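Long-range contact in pectinesterase inhibitor 1 (Arabidopsis thaliana, PDB 1X90), which inhibits pectin methylesterase, the plant cell-wall enzyme, from flowers, siliques and leaves: residues L52-S57 with S123-V128. The protein carries 1 engineered substitution. Sequence-based numbering, arbitrary orientation.
Sequences LKKLQS and SVDSSV
With CG anti to the backbone N (chi1 -171°), the Lys54 side chain extends from helix 17-61 across to residues 125-128, then bends at chi3 (51°) and again at chi4, which lays CD, CE and NZ along the first turn of helix 126-148. The two helices belong to the four-helix bundle of the invertase and pectin methylesterase inhibitor family. Between residues 52-57 and 123-128 the nearest CA atoms are those of Leu55 and Val128, 7.4 Å apart. Lysine suits this partly exposed place because it is apolar along its length and polar at its end: CE packs 3.3 Å from Val128 CG2, while NZ donates to Ser127 OG, a bond whose length is doubtful because the hydroxyl is crowded in the model. NZ also makes a weak bond to Thr51 OG1, one turn back on its own helix. Asp125 takes the N-cap position, where a short carboxylate can turn back to the first-turn amides, which have no preceding helix carbonyl to bond: OD1 accepts from Val128 N at 2.8 Å, although the place of OD1 is itself uncertain. Lys54 NZ lies 4.6 Å from Asp125 OD1, too far for a salt bridge, but the opposite charges probably attract. Deeper in, the buried side chains of Leu55 and Val128, both branched and apolar, meet with no polar group to be satisfied. Val128 also touches Cys114 and Leu55 touches Cys74, which places the pair beside the disulfide linking helices 65-94 and 99-118. The two side chains cross at about a right angle, Leu55 CD2 reaching both valine methyls, 3.4 Å from Val128 CG2 and 3.6 Å from Val128 CG1.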
loop_
_atom_site.group_PDB
_atom_site.type_symbol
_atom_site.label_atom_id
_atom_site.label_comp_id
_atom_site.label_asym_id
_atom_site.label_seq_id
_atom_site.Cartn_x
_atom_site.Cartn_y
_atom_site.Cartn_z
ATOM N N LEU A 52 8.047 5.312 10.459
ATOM C CA LEU A 52 8.522 4.396 11.499
ATOM C C LEU A 52 9.795 4.884 12.161
ATOM O O LEU A 52 9.879 4.968 13.387
ATOM C CB LEU A 52 8.791 2.999 10.952
ATOM C CG LEU A 52 9.251 1.993 12.019
ATOM C CD1 LEU A 52 8.163 1.782 13.062
ATOM C CD2 LEU A 52 9.581 0.669 11.362
ATOM N N LYS A 53 10.804 5.203 11.365
ATOM C CA LYS A 53 12.031 5.666 11.980
ATOM C C LYS A 53 11.712 6.875 12.863
ATOM O O LYS A 53 12.026 6.890 14.051
ATOM C CB LYS A 53 13.082 6.029 10.918
ATOM C CG LYS A 53 12.775 7.276 10.091
ATOM C CD LYS A 53 14.011 7.740 9.298
ATOM C CE LYS A 53 13.736 9.013 8.485
ATOM N NZ LYS A 53 14.957 9.440 7.734
ATOM N N LYS A 54 11.052 7.861 12.271
ATOM C CA LYS A 54 10.681 9.100 12.937
ATOM C C LYS A 54 9.983 8.875 14.287
ATOM O O LYS A 54 10.233 9.600 15.259
ATOM C CB LYS A 54 9.787 9.899 11.996
ATOM C CG LYS A 54 9.483 11.313 12.443
ATOM C CD LYS A 54 8.456 11.937 11.508
ATOM C CE LYS A 54 7.224 11.023 11.322
ATOM N NZ LYS A 54 7.015 10.560 9.906
ATOM N N LEU A 55 9.092 7.893 14.345
ATOM C CA LEU A 55 8.413 7.593 15.587
ATOM C C LEU A 55 9.451 7.051 16.581
ATOM O O LEU A 55 9.529 7.499 17.736
ATOM C CB LEU A 55 7.337 6.541 15.355
ATOM C CG LEU A 55 6.130 6.926 14.508
ATOM C CD1 LEU A 55 5.350 5.667 14.143
ATOM C CD2 LEU A 55 5.264 7.917 15.272
ATOM N N GLN A 56 10.241 6.078 16.129
ATOM C CA GLN A 56 11.285 5.485 16.973
ATOM C C GLN A 56 12.196 6.579 17.498
ATOM O O GLN A 56 12.651 6.504 18.639
ATOM C CB GLN A 56 12.116 4.462 16.189
ATOM C CG GLN A 56 11.301 3.301 15.629
ATOM C CD GLN A 56 12.130 2.337 14.806
ATOM O OE1 GLN A 56 13.021 2.748 14.060
ATOM N NE2 GLN A 56 11.825 1.044 14.921
ATOM N N SER A 57 12.446 7.595 16.672
ATOM C CA SER A 57 13.290 8.701 17.075
ATOM C C SER A 57 12.617 9.568 18.114
ATOM O O SER A 57 13.215 9.868 19.155
ATOM C CB SER A 57 13.647 9.559 15.882
ATOM O OG SER A 57 14.562 8.864 15.049
ATOM N N SER A 123 -0.017 18.123 21.020
ATOM C CA SER A 123 0.781 18.572 19.900
ATOM C C SER A 123 1.481 17.410 19.255
ATOM O O SER A 123 2.652 17.146 19.522
ATOM C CB SER A 123 1.794 19.617 20.359
ATOM O OG SER A 123 1.196 20.907 20.374
ATOM N N VAL A 124 0.734 16.717 18.403
ATOM C CA VAL A 124 1.232 15.560 17.684
ATOM C C VAL A 124 2.257 15.975 16.652
ATOM O O VAL A 124 2.398 17.147 16.332
ATOM C CB VAL A 124 0.116 14.848 16.918
ATOM C CG1 VAL A 124 0.480 13.370 16.749
ATOM C CG2 VAL A 124 -1.217 15.043 17.627
ATOM N N ASP A 125 2.969 14.993 16.128
ATOM C CA ASP A 125 3.967 15.233 15.110
ATOM C C ASP A 125 3.238 15.301 13.762
ATOM O O ASP A 125 2.588 14.341 13.339
ATOM C CB ASP A 125 4.983 14.089 15.136
ATOM C CG ASP A 125 6.018 14.211 14.060
ATOM O OD1 ASP A 125 5.737 13.796 12.918
ATOM O OD2 ASP A 125 7.111 14.734 14.358
ATOM N N SER A 126 3.328 16.449 13.100
ATOM C CA SER A 126 2.663 16.649 11.810
ATOM C C SER A 126 2.915 15.446 10.910
ATOM O O SER A 126 1.983 14.770 10.460
ATOM C CB SER A 126 3.207 17.908 11.107
ATOM O OG SER A 126 3.326 19.014 11.986
ATOM N N SER A 127 4.204 15.220 10.668
ATOM C CA SER A 127 4.730 14.163 9.828
ATOM C C SER A 127 4.012 12.833 10.002
ATOM O O SER A 127 3.520 12.250 9.039
ATOM C CB SER A 127 6.225 14.006 10.126
ATOM O OG SER A 127 6.798 13.002 9.321
ATOM N N VAL A 128 3.952 12.357 11.239
ATOM C CA VAL A 128 3.302 11.086 11.536
ATOM C C VAL A 128 1.862 11.129 11.055
ATOM O O VAL A 128 1.376 10.194 10.416
ATOM C CB VAL A 128 3.327 10.804 13.038
ATOM C CG1 VAL A 128 2.672 9.476 13.322
ATOM C CG2 VAL A 128 4.762 10.799 13.528
#